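Local coordinates for protein histidine--tRNA ligase (Thermus thermophilus, PDB 1H4V) that charges tRNA(His) with L-histidine, using ATP and releasing AMP and diphosphate, as a homodimeric class II aminoacyl-tRNA synthetase, at residues V394-L399 / E410-Y415; E339-A344 / L361-P366; P224-L229 / A235-V240; R180-P185 / K218-R223. All blocks are in the same frame, centred on the assembly; numbering follows the deposited sequence.

Interaction 1. Residues V394-L399 / E410-Y415; sequences VTLKRL and EEVPGY
Leu396 and Tyr415 make the closest approach here: the CD1 methyl of the leucine comes to 3.8 Å from Tyr415 CD2 and stays near CE2 as well, meeting the ring obliquely. The two side chains slide past each other in opposite directions, and CD1 alone does the touching. With CG anti to the backbone N (chi1 177°), Tyr415 carries its ring to Leu396. The same Leu396 CD1 reaches Val412 CG1 more loosely, at 4.4 Å. Beside it, Val394 and Val412 cross at about a right angle, their CG2 methyls 4.1 Å apart. This is how the mixed beta-sheet of the alpha/beta anticodon-binding domain receives its C-terminal helix, 412-419: strand 393-398, flanked by 380-384 and 404-408, offers alternate residues to it, while Lys397 points away and packs on Leu370 of helix 366-375. Phe380, Val405 and Leu407 also touch the tyrosine. Everything that packs tightly is apolar, and no hydrogen bond spans the two segments. By contrast, Glu410, Glu411 and Gly414 are solvent-exposed and take no part, and Glu411 OE1 turns back to accept from Ser408 N. At the far end of the strand the contact also fades, since Arg398 CB, the nearest atom of that partly exposed side chain, is still 5.9 Å from Tyr415 OH.

Interaction 2. Residues E339-A344 / L361-P366; sequences EAVAEA and LAPRKP
Val341 carries this contact alone from the helix side, meeting Leu361, Ala362 and Pro363 in turn. Start at CB: it sits 4.1 Å from the carbonyl oxygen of Leu361, and both methyls lie nearer to that same atom. CG1, placed anti to the backbone N (chi1 174°), comes to 3.3 Å from Leu361 O and also meets the leucine's side chain, 4.1 Å from CD2. CG2, beside the backbone N, is 3.7 Å from Leu361 O and reaches on to Pro363 CD at 4.1 Å. It also lies 4.4 Å from Ala362 CA; valine and proline cross at about a right angle. Helix 338-351 is the connection of a beta-alpha-beta crossover in the anticodon-binding domain, between the neighbouring parallel strands 331-335 and 357-359, and the 361-366 loop leads on to helix 366-375, where Lys365 takes the N-cap position. Cut back to an alanine, this position would probably leave Leu361 CD2 and the Pro363 ring without the methyls they rest on and open a gap beside the Leu361 carbonyl. The loop is further shaped by Arg364, whose NH1 makes a weak bond to Ala362 O while NE forms a salt bridge with Glu372. Outward lies the dimer partner: Ile138 of the second subunit packs on Val341, Pro101 of the second subunit touches Leu361, and Glu343 is salt-bridged to Arg246 of the second subunit.

Interaction 3. Residues P224-L229 / A235-V240; sequences PMLDFL and AHLKEV
No flat group enters the place where Leu226 and Leu229 meet Leu237; the rings stand behind each segment. The chain here returns from the helical insertion of histidyl-tRNA synthetase into the class II catalytic domain, and the contact joins that return to helix 231-246. On the loop side Phe228 makes a T-shaped contact with Tyr175 and also meets Tyr178, their planes inclined at about 35°; Phe228 thus packs on helix 169-183, while Leu226 and Leu229 reach Leu237. On the helix side the His236 imidazole takes no part in the contact; its NE2 is hydrogen-bonded to Glu135 O, with Pro137, Asp140 and Arg266 packed around the ring. A short 3-10 turn, held by Asp227 N to Pro224 O (3.0 Å) and Phe228 N to Met225 O (3.0 Å), sets Leu226 and Leu229 side by side. Leu237 then reaches out from the helix with CG anti to its backbone N (chi1 176°), and it crosses each of the two leucines at about a right angle. Strand 160-165 lies against the same cluster: Leu163 and Ser165 touch Leu237, Ser165 also touches Leu229, and Ser164 meets Leu226, which packs on Pro255 too. One methyl does all the bridging. Leu237 CD2 is 3.7 Å from Leu229 CD1 and 4.2 Å from Leu226 CD2, whereas the other branch, Leu237 CD1, points off and stays 5.8 Å from Leu229 CD1.

Interaction 4. Residues R180-P185 / K218-R223; sequences REVLSP and KELGVR
Val182 and Val222 cross obliquely, and so do Leu183 and Leu220, one pair beside the other. In the valine pair the touching atoms are the two CG1 methyls, Val182 CG1 and Val222 CG1, very close at 3.4 Å. Val222 presents that methyl by keeping CG1 anti to its carbonyl carbon (chi1 -58°), which puts CG2 between the backbone N and the carbonyl. In the leucine pair, Leu183 CD2 meets Leu220 CD1 at 3.6 Å. Leu183 starts off across the line of approach rather than along it, and its branch end makes the contact. The pairs are tied only slackly: Leu220 CD1 lies 4.4 Å from Val182 CG1. Gly221, with positive phi (55°), is where the chain leaves helical geometry, and Leu220 and Val222 on its two sides both reach Val182. Of the four, only Leu183 is buried. The contact thus packs the C-terminal part of helix 169-183 against the end of helix 211-220 within the helical insertion; His186 also touches Leu220, and the chain beyond Val222 runs back along helix 169-183, with Arg223 N and Arg223 O hydrogen-bonded to the hydroxyls of Tyr178 and Tyr175.

How the interactions relate
The four contacts fall into two groups at opposite sides of the chain's centre. Interactions 1 and 2 share the anticodon-binding domain, centres about 17 Å apart and nearest atoms about 7 Å apart; only interaction 2 is reached by the second subunit. Interactions 3 and 4 follow one another in the chain, with centres about 21 Å apart, and they meet where Phe228 CE1 packs 4.1 Å from Arg223 CB. Tyr175 and Tyr178 touch both, through Phe228 and the Arg223 backbone. Between the groups the centres lie about 69 to 78 Å apart. No bound substrate marks the active site; the helix side of interaction 3 lies within the catalytic region and its loop side leads into it.

Interaction 1. Residues V394-L399 / E410-Y415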
loop_
_atom_site.group_PDB
_atom_site.type_symbol
_atom_site.label_atom_id
_atom_site.label_comp_id
_atom_site.label_asym_id
_atom_site.label_seq_id
_atom_site.Cartn_x
_atom_site.Cartn_y
_atom_site.Cartn_z
ATOM N N VAL A 394 -36.480 8.272 -17.333
ATOM C CA VAL A 394 -35.815 8.875 -16.184
ATOM C C VAL A 394 -35.816 10.384 -16.351
ATOM O O VAL A 394 -35.859 10.898 -17.474
ATOM C CB VAL A 394 -34.342 8.423 -16.085
ATOM C CG1 VAL A 394 -33.758 8.827 -14.745
ATOM C CG2 VAL A 394 -34.247 6.926 -16.288
ATOM N N THR A 395 -35.765 11.093 -15.231
ATOM C CA THR A 395 -35.727 12.541 -15.260
ATOM C C THR A 395 -34.358 12.914 -14.741
ATOM O O THR A 395 -33.946 12.452 -13.679
ATOM C CB THR A 395 -36.814 13.158 -14.353
ATOM O OG1 THR A 395 -38.101 12.906 -14.927
ATOM C CG2 THR A 395 -36.619 14.659 -14.209
ATOM N N LEU A 396 -33.642 13.727 -15.504
ATOM C CA LEU A 396 -32.313 14.157 -15.103
ATOM C C LEU A 396 -32.282 15.668 -14.930
ATOM O O LEU A 396 -32.996 16.400 -15.609
ATOM C CB LEU A 396 -31.270 13.731 -16.145
ATOM C CG LEU A 396 -31.038 12.224 -16.345
ATOM C CD1 LEU A 396 -29.992 12.006 -17.441
ATOM C CD2 LEU A 396 -30.593 11.583 -15.033
ATOM N N LYS A 397 -31.454 16.130 -14.003
ATOM C CA LYS A 397 -31.334 17.549 -13.761
ATOM C C LYS A 397 -29.879 17.906 -13.531
ATOM O O LYS A 397 -29.286 17.493 -12.535
ATOM C CB LYS A 397 -32.158 17.956 -12.539
ATOM C CG LYS A 397 -32.159 19.454 -12.279
ATOM C CD LYS A 397 -32.900 19.794 -10.994
ATOM C CE LYS A 397 -33.184 21.282 -10.902
ATOM N NZ LYS A 397 -34.033 21.718 -12.053
ATOM N N ARG A 398 -29.294 18.659 -14.457
ATOM C CA ARG A 398 -27.913 19.070 -14.294
ATOM C C ARG A 398 -27.957 20.105 -13.176
ATOM O O ARG A 398 -28.474 21.206 -13.352
ATOM C CB ARG A 398 -27.371 19.670 -15.590
ATOM C CG ARG A 398 -25.889 19.996 -15.522
ATOM C CD ARG A 398 -25.290 20.219 -16.905
ATOM N NE ARG A 398 -23.844 20.429 -16.836
ATOM C CZ ARG A 398 -22.985 19.564 -16.303
ATOM N NH1 ARG A 398 -23.423 18.424 -15.788
ATOM N NH2 ARG A 398 -21.689 19.840 -16.274
ATOM N N LEU A 399 -27.433 19.731 -12.015
ATOM C CA LEU A 399 -27.457 20.608 -10.854
ATOM C C LEU A 399 -26.855 21.992 -11.082
ATOM O O LEU A 399 -27.466 22.998 -10.725
ATOM C CB LEU A 399 -26.777 19.922 -9.659
ATOM C CG LEU A 399 -27.367 18.577 -9.208
ATOM C CD1 LEU A 399 -26.803 18.210 -7.852
ATOM C CD2 LEU A 399 -28.863 18.659 -9.111
ATOM N N GLU A 410 -32.423 3.752 -22.083
ATOM C CA GLU A 410 -31.399 3.390 -23.054
ATOM C C GLU A 410 -30.524 4.582 -23.433
ATOM O O GLU A 410 -29.376 4.408 -23.840
ATOM C CB GLU A 410 -32.035 2.829 -24.329
ATOM C CG GLU A 410 -32.910 1.597 -24.143
ATOM C CD GLU A 410 -34.198 1.894 -23.389
ATOM O OE1 GLU A 410 -34.880 2.887 -23.736
ATOM O OE2 GLU A 410 -34.535 1.130 -22.455
ATOM N N GLU A 411 -31.067 5.788 -23.289
ATOM C CA GLU A 411 -30.356 7.014 -23.661
ATOM C C GLU A 411 -29.555 7.662 -22.545
ATOM O O GLU A 411 -28.739 8.544 -22.805
ATOM C CB GLU A 411 -31.347 8.059 -24.202
ATOM C CG GLU A 411 -32.199 7.596 -25.369
ATOM C CD GLU A 411 -33.261 8.617 -25.759
ATOM O OE1 GLU A 411 -34.069 9.014 -24.885
ATOM O OE2 GLU A 411 -33.292 9.019 -26.942
ATOM N N VAL A 412 -29.786 7.249 -21.305
ATOM C CA VAL A 412 -29.079 7.847 -20.185
ATOM C C VAL A 412 -27.552 7.755 -20.239
ATOM O O VAL A 412 -26.859 8.758 -20.046
ATOM C CB VAL A 412 -29.584 7.271 -18.852
ATOM C CG1 VAL A 412 -28.771 7.827 -17.693
ATOM C CG2 VAL A 412 -31.041 7.636 -18.674
ATOM N N PRO A 413 -27.002 6.560 -20.503
ATOM C CA PRO A 413 -25.536 6.444 -20.559
ATOM C C PRO A 413 -24.933 7.425 -21.571
ATOM O O PRO A 413 -24.029 8.200 -21.254
ATOM C CB PRO A 413 -25.314 4.994 -20.994
ATOM C CG PRO A 413 -26.539 4.290 -20.519
ATOM C CD PRO A 413 -27.643 5.276 -20.836
ATOM N N GLY A 414 -25.455 7.380 -22.792
ATOM C CA GLY A 414 -24.958 8.244 -23.843
ATOM C C GLY A 414 -25.104 9.711 -23.520
ATOM O O GLY A 414 -24.171 10.487 -23.703
ATOM N N TYR A 415 -26.277 10.094 -23.036
ATOM C CA TYR A 415 -26.543 11.481 -22.700
ATOM C C TYR A 415 -25.580 11.994 -21.629
ATOM O O TYR A 415 -25.008 13.083 -21.759
ATOM C CB TYR A 415 -27.979 11.620 -22.208
ATOM C CG TYR A 415 -28.329 13.014 -21.765
ATOM C CD1 TYR A 415 -28.848 13.951 -22.671
ATOM C CD2 TYR A 415 -28.110 13.417 -20.448
ATOM C CE1 TYR A 415 -29.135 15.259 -22.267
ATOM C CE2 TYR A 415 -28.390 14.716 -20.034
ATOM C CZ TYR A 415 -28.902 15.630 -20.941
ATOM O OH TYR A 415 -29.186 16.906 -20.514
#

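Interaction 2. Residues E339-A344 / L361-P366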
loop_
_atom_site.group_PDB
_atom_site.type_symbol
_atom_site.label_atom_id
_atom_site.label_comp_id
_atom_site.label_asym_id
_atom_site.label_seq_id
_atom_site.Cartn_x
_atom_site.Cartn_y
_atom_site.Cartn_z
ATOM N N GLU A 339 -40.973 1.039 -4.847
ATOM C CA GLU A 339 -40.646 0.147 -5.960
ATOM C C GLU A 339 -39.516 0.730 -6.804
ATOM O O GLU A 339 -38.773 -0.008 -7.454
ATOM C CB GLU A 339 -41.867 -0.087 -6.863
ATOM C CG GLU A 339 -41.557 -0.932 -8.100
ATOM C CD GLU A 339 -42.627 -0.848 -9.190
ATOM O OE1 GLU A 339 -42.359 -1.343 -10.310
ATOM O OE2 GLU A 339 -43.726 -0.292 -8.938
ATOM N N ALA A 340 -39.386 2.053 -6.782
ATOM C CA ALA A 340 -38.363 2.735 -7.557
ATOM C C ALA A 340 -36.956 2.587 -6.961
ATOM O O ALA A 340 -35.960 2.815 -7.645
ATOM C CB ALA A 340 -38.727 4.204 -7.697
ATOM N N VAL A 341 -36.879 2.205 -5.690
ATOM C CA VAL A 341 -35.597 2.014 -5.012
ATOM C C VAL A 341 -34.779 0.963 -5.770
ATOM O O VAL A 341 -33.613 1.172 -6.087
ATOM C CB VAL A 341 -35.811 1.532 -3.566
ATOM C CG1 VAL A 341 -34.474 1.190 -2.922
ATOM C CG2 VAL A 341 -36.544 2.587 -2.768
ATOM N N ALA A 342 -35.411 -0.163 -6.074
ATOM C CA ALA A 342 -34.750 -1.232 -6.812
ATOM C C ALA A 342 -34.387 -0.769 -8.220
ATOM O O ALA A 342 -33.304 -1.068 -8.723
ATOM C CB ALA A 342 -35.654 -2.443 -6.891
ATOM N N GLU A 343 -35.300 -0.045 -8.856
ATOM C CA GLU A 343 -35.063 0.449 -10.202
ATOM C C GLU A 343 -33.899 1.443 -10.215
ATOM O O GLU A 343 -33.164 1.530 -11.194
ATOM C CB GLU A 343 -36.326 1.118 -10.754
ATOM C CG GLU A 343 -37.563 0.242 -10.747
ATOM C CD GLU A 343 -37.421 -1.016 -11.593
ATOM O OE1 GLU A 343 -36.809 -0.946 -12.684
ATOM O OE2 GLU A 343 -37.945 -2.075 -11.168
ATOM N N ALA A 344 -33.729 2.193 -9.130
ATOM C CA ALA A 344 -32.634 3.156 -9.055
ATOM C C ALA A 344 -31.310 2.394 -9.024
ATOM O O ALA A 344 -30.304 2.818 -9.612
ATOM C CB ALA A 344 -32.769 4.015 -7.810
ATOM N N LEU A 361 -31.433 4.760 -0.655
ATOM C CA LEU A 361 -32.095 3.485 -0.391
ATOM C C LEU A 361 -33.555 3.584 0.019
ATOM O O LEU A 361 -34.245 2.571 0.075
ATOM C CB LEU A 361 -31.350 2.697 0.680
ATOM C CG LEU A 361 -30.372 1.634 0.189
ATOM C CD1 LEU A 361 -29.802 0.889 1.405
ATOM C CD2 LEU A 361 -31.087 0.671 -0.752
ATOM N N ALA A 362 -34.029 4.786 0.317
ATOM C CA ALA A 362 -35.423 4.958 0.716
ATOM C C ALA A 362 -36.061 6.074 -0.089
ATOM O O ALA A 362 -35.371 6.958 -0.588
ATOM C CB ALA A 362 -35.509 5.280 2.206
ATOM N N PRO A 363 -37.393 6.042 -0.245
ATOM C CA PRO A 363 -38.040 7.111 -1.013
ATOM C C PRO A 363 -37.971 8.419 -0.234
ATOM O O PRO A 363 -37.683 8.427 0.962
ATOM C CB PRO A 363 -39.479 6.622 -1.153
ATOM C CG PRO A 363 -39.351 5.125 -1.061
ATOM C CD PRO A 363 -38.347 4.959 0.052
ATOM N N ARG A 364 -38.224 9.520 -0.926
ATOM C CA ARG A 364 -38.239 10.836 -0.308
ATOM C C ARG A 364 -38.842 11.812 -1.313
ATOM O O ARG A 364 -38.997 11.486 -2.487
ATOM C CB ARG A 364 -36.821 11.273 0.096
ATOM C CG ARG A 364 -35.860 11.435 -1.060
ATOM C CD ARG A 364 -34.840 10.305 -1.122
ATOM N NE ARG A 364 -33.755 10.460 -0.151
ATOM C CZ ARG A 364 -33.574 9.677 0.909
ATOM N NH1 ARG A 364 -34.408 8.673 1.151
ATOM N NH2 ARG A 364 -32.550 9.892 1.721
ATOM N N LYS A 365 -39.203 13.000 -0.848
ATOM C CA LYS A 365 -39.785 14.000 -1.732
ATOM C C LYS A 365 -38.721 14.457 -2.731
ATOM O O LYS A 365 -37.523 14.449 -2.422
ATOM C CB LYS A 365 -40.290 15.196 -0.922
ATOM C CG LYS A 365 -41.302 14.846 0.162
ATOM C CD LYS A 365 -42.566 14.247 -0.425
ATOM C CE LYS A 365 -43.644 14.108 0.638
ATOM N NZ LYS A 365 -43.987 15.428 1.248
ATOM N N PRO A 366 -39.146 14.862 -3.940
ATOM C CA PRO A 366 -38.213 15.318 -4.973
ATOM C C PRO A 366 -37.282 16.408 -4.469
ATOM O O PRO A 366 -36.077 16.362 -4.698
ATOM C CB PRO A 366 -39.140 15.824 -6.074
ATOM C CG PRO A 366 -40.329 14.943 -5.936
ATOM C CD PRO A 366 -40.531 14.909 -4.437
#

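Interaction 3. Residues P224-L229 / A235-V240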
loop_
_atom_site.group_PDB
_atom_site.type_symbol
_atom_site.label_atom_id
_atom_site.label_comp_id
_atom_site.label_asym_id
_atom_site.label_seq_id
_atom_site.Cartn_x
_atom_site.Cartn_y
_atom_site.Cartn_z
ATOM N N PRO A 224 34.258 17.559 15.595
ATOM C CA PRO A 224 33.391 16.865 14.632
ATOM C C PRO A 224 34.117 15.790 13.822
ATOM O O PRO A 224 35.316 15.895 13.580
ATOM C CB PRO A 224 32.899 17.998 13.726
ATOM C CG PRO A 224 33.037 19.229 14.576
ATOM C CD PRO A 224 34.346 18.992 15.268
ATOM N N MET A 225 33.374 14.768 13.397
ATOM C CA MET A 225 33.923 13.686 12.581
ATOM C C MET A 225 34.460 14.270 11.271
ATOM O O MET A 225 35.282 13.649 10.595
ATOM C CB MET A 225 32.833 12.654 12.285
ATOM C CG MET A 225 33.228 11.530 11.328
ATOM S SD MET A 225 34.594 10.494 11.910
ATOM C CE MET A 225 35.593 10.398 10.438
ATOM N N LEU A 226 33.986 15.469 10.928
ATOM C CA LEU A 226 34.412 16.166 9.717
ATOM C C LEU A 226 35.890 16.483 9.759
ATOM O O LEU A 226 36.565 16.444 8.734
ATOM C CB LEU A 226 33.650 17.478 9.538
ATOM C CG LEU A 226 32.326 17.504 8.779
ATOM C CD1 LEU A 226 31.834 18.939 8.706
ATOM C CD2 LEU A 226 32.513 16.955 7.374
ATOM N N ASP A 227 36.391 16.810 10.945
ATOM C CA ASP A 227 37.804 17.138 11.118
ATOM C C ASP A 227 38.669 15.890 10.992
ATOM O O ASP A 227 39.891 15.975 11.036
ATOM C CB ASP A 227 38.040 17.778 12.492
ATOM C CG ASP A 227 37.300 19.098 12.665
ATOM O OD1 ASP A 227 37.320 19.638 13.791
ATOM O OD2 ASP A 227 36.703 19.600 11.684
ATOM N N PHE A 228 38.039 14.730 10.832
ATOM C CA PHE A 228 38.793 13.484 10.717
ATOM C C PHE A 228 38.657 12.765 9.370
ATOM O O PHE A 228 39.021 11.593 9.247
ATOM C CB PHE A 228 38.402 12.520 11.846
ATOM C CG PHE A 228 38.833 12.982 13.215
ATOM C CD1 PHE A 228 38.232 14.086 13.812
ATOM C CD2 PHE A 228 39.845 12.313 13.904
ATOM C CE1 PHE A 228 38.633 14.518 15.066
ATOM C CE2 PHE A 228 40.254 12.744 15.169
ATOM C CZ PHE A 228 39.647 13.845 15.750
ATOM N N LEU A 229 38.152 13.456 8.355
ATOM C CA LEU A 229 38.004 12.812 7.060
ATOM C C LEU A 229 39.364 12.488 6.444
ATOM O O LEU A 229 40.264 13.326 6.407
ATOM C CB LEU A 229 37.197 13.697 6.105
ATOM C CG LEU A 229 35.764 14.069 6.501
ATOM C CD1 LEU A 229 35.076 14.700 5.301
ATOM C CD2 LEU A 229 34.993 12.831 6.956
ATOM N N ALA A 235 37.975 14.003 -0.697
ATOM C CA ALA A 235 37.868 14.205 -2.134
ATOM C C ALA A 235 36.481 13.824 -2.618
ATOM O O ALA A 235 35.937 14.459 -3.530
ATOM C CB ALA A 235 38.927 13.371 -2.862
ATOM N N HIS A 236 35.918 12.779 -2.012
ATOM C CA HIS A 236 34.588 12.299 -2.377
ATOM C C HIS A 236 33.541 13.344 -1.984
ATOM O O HIS A 236 32.629 13.652 -2.752
ATOM C CB HIS A 236 34.310 10.966 -1.678
ATOM C CG HIS A 236 33.092 10.255 -2.183
ATOM N ND1 HIS A 236 31.817 10.553 -1.749
ATOM C CD2 HIS A 236 32.955 9.265 -3.097
ATOM C CE1 HIS A 236 30.948 9.775 -2.372
ATOM N NE2 HIS A 236 31.613 8.984 -3.195
ATOM N N LEU A 237 33.692 13.903 -0.789
ATOM C CA LEU A 237 32.770 14.917 -0.316
ATOM C C LEU A 237 32.868 16.167 -1.182
ATOM O O LEU A 237 31.860 16.826 -1.444
ATOM C CB LEU A 237 33.067 15.266 1.146
ATOM C CG LEU A 237 32.234 16.389 1.777
ATOM C CD1 LEU A 237 30.736 16.091 1.649
ATOM C CD2 LEU A 237 32.643 16.539 3.245
ATOM N N LYS A 238 34.077 16.500 -1.627
ATOM C CA LYS A 238 34.240 17.680 -2.465
ATOM C C LYS A 238 33.519 17.465 -3.791
ATOM O O LYS A 238 32.899 18.382 -4.318
ATOM C CB LYS A 238 35.720 17.986 -2.699
ATOM N N GLU A 239 33.587 16.249 -4.322
ATOM C CA GLU A 239 32.897 15.925 -5.571
ATOM C C GLU A 239 31.382 16.114 -5.382
ATOM O O GLU A 239 30.713 16.748 -6.208
ATOM C CB GLU A 239 33.184 14.476 -5.977
ATOM C CG GLU A 239 34.611 14.212 -6.428
ATOM C CD GLU A 239 34.890 14.745 -7.825
ATOM O OE1 GLU A 239 34.294 14.221 -8.792
ATOM O OE2 GLU A 239 35.701 15.688 -7.961
ATOM N N VAL A 240 30.846 15.566 -4.293
ATOM C CA VAL A 240 29.422 15.691 -4.018
ATOM C C VAL A 240 29.027 17.165 -3.941
ATOM O O VAL A 240 28.005 17.576 -4.502
ATOM C CB VAL A 240 29.032 15.004 -2.691
ATOM C CG1 VAL A 240 27.530 15.121 -2.466
ATOM C CG2 VAL A 240 29.452 13.547 -2.717
#

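Interaction 4. Residues R180-P185 / K218-R223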
loop_
_atom_site.group_PDB
_atom_site.type_symbol
_atom_site.label_atom_id
_atom_site.label_comp_id
_atom_site.label_asym_id
_atom_site.label_seq_id
_atom_site.Cartn_x
_atom_site.Cartn_y
_atom_site.Cartn_z
ATOM N N ARG A 180 37.549 8.257 22.746
ATOM C CA ARG A 180 37.844 7.555 23.985
ATOM C C ARG A 180 38.715 8.436 24.874
ATOM O O ARG A 180 38.488 8.527 26.081
ATOM C CB ARG A 180 38.545 6.224 23.701
ATOM N N GLU A 181 39.698 9.099 24.270
ATOM C CA GLU A 181 40.590 9.979 25.017
ATOM C C GLU A 181 39.856 11.161 25.653
ATOM O O GLU A 181 40.095 11.501 26.808
ATOM C CB GLU A 181 41.701 10.506 24.104
ATOM C CG GLU A 181 42.755 9.473 23.738
ATOM C CD GLU A 181 43.677 9.959 22.635
ATOM O OE1 GLU A 181 44.205 11.090 22.760
ATOM O OE2 GLU A 181 43.874 9.211 21.647
ATOM N N VAL A 182 38.955 11.774 24.898
ATOM C CA VAL A 182 38.203 12.920 25.387
ATOM C C VAL A 182 37.038 12.578 26.314
ATOM O O VAL A 182 36.751 13.317 27.258
ATOM C CB VAL A 182 37.656 13.756 24.206
ATOM C CG1 VAL A 182 36.601 14.736 24.691
ATOM C CG2 VAL A 182 38.788 14.501 23.544
ATOM N N LEU A 183 36.365 11.464 26.055
ATOM C CA LEU A 183 35.216 11.093 26.870
ATOM C C LEU A 183 35.486 10.152 28.039
ATOM O O LEU A 183 34.638 10.016 28.917
ATOM C CB LEU A 183 34.119 10.506 25.981
ATOM C CG LEU A 183 33.516 11.494 24.986
ATOM C CD1 LEU A 183 32.562 10.778 24.045
ATOM C CD2 LEU A 183 32.797 12.593 25.747
ATOM N N SER A 184 36.650 9.507 28.061
ATOM C CA SER A 184 36.974 8.593 29.162
ATOM C C SER A 184 37.064 9.306 30.513
ATOM O O SER A 184 36.405 8.908 31.474
ATOM C CB SER A 184 38.279 7.841 28.885
ATOM O OG SER A 184 38.061 6.785 27.964
ATOM N N PRO A 185 37.879 10.370 30.608
ATOM C CA PRO A 185 37.992 11.087 31.881
ATOM C C PRO A 185 36.693 11.759 32.338
ATOM O O PRO A 185 36.679 12.493 33.322
ATOM C CB PRO A 185 39.119 12.088 31.614
ATOM C CG PRO A 185 39.033 12.320 30.142
ATOM C CD PRO A 185 38.809 10.931 29.613
ATOM N N LYS A 218 27.305 18.634 24.847
ATOM C CA LYS A 218 27.112 20.056 24.596
ATOM C C LYS A 218 28.160 20.896 25.333
ATOM O O LYS A 218 28.637 21.900 24.805
ATOM C CB LYS A 218 25.711 20.476 25.035
ATOM N N GLU A 219 28.518 20.482 26.547
ATOM C CA GLU A 219 29.507 21.207 27.340
ATOM C C GLU A 219 30.937 20.998 26.854
ATOM O O GLU A 219 31.706 21.953 26.749
ATOM C CB GLU A 219 29.434 20.797 28.814
ATOM N N LEU A 220 31.301 19.750 26.581
ATOM C CA LEU A 220 32.649 19.450 26.118
ATOM C C LEU A 220 32.880 19.989 24.710
ATOM O O LEU A 220 33.964 20.481 24.395
ATOM C CB LEU A 220 32.904 17.938 26.140
ATOM C CG LEU A 220 32.843 17.230 27.497
ATOM C CD1 LEU A 220 33.284 15.787 27.338
ATOM C CD2 LEU A 220 33.743 17.940 28.493
ATOM N N GLY A 221 31.856 19.903 23.867
ATOM C CA GLY A 221 31.986 20.382 22.504
ATOM C C GLY A 221 33.175 19.728 21.822
ATOM O O GLY A 221 34.102 20.408 21.377
ATOM N N VAL A 222 33.151 18.401 21.745
ATOM C CA VAL A 222 34.235 17.658 21.120
ATOM C C VAL A 222 34.320 17.991 19.634
ATOM O O VAL A 222 33.398 18.582 19.063
ATOM C CB VAL A 222 34.047 16.124 21.305
ATOM C CG1 VAL A 222 33.969 15.792 22.790
ATOM C CG2 VAL A 222 32.783 15.646 20.588
ATOM N N ARG A 223 35.435 17.622 19.016
ATOM C CA ARG A 223 35.645 17.881 17.599
ATOM C C ARG A 223 34.752 16.996 16.711
ATOM O O ARG A 223 34.500 15.826 17.017
ATOM C CB ARG A 223 37.122 17.665 17.247
#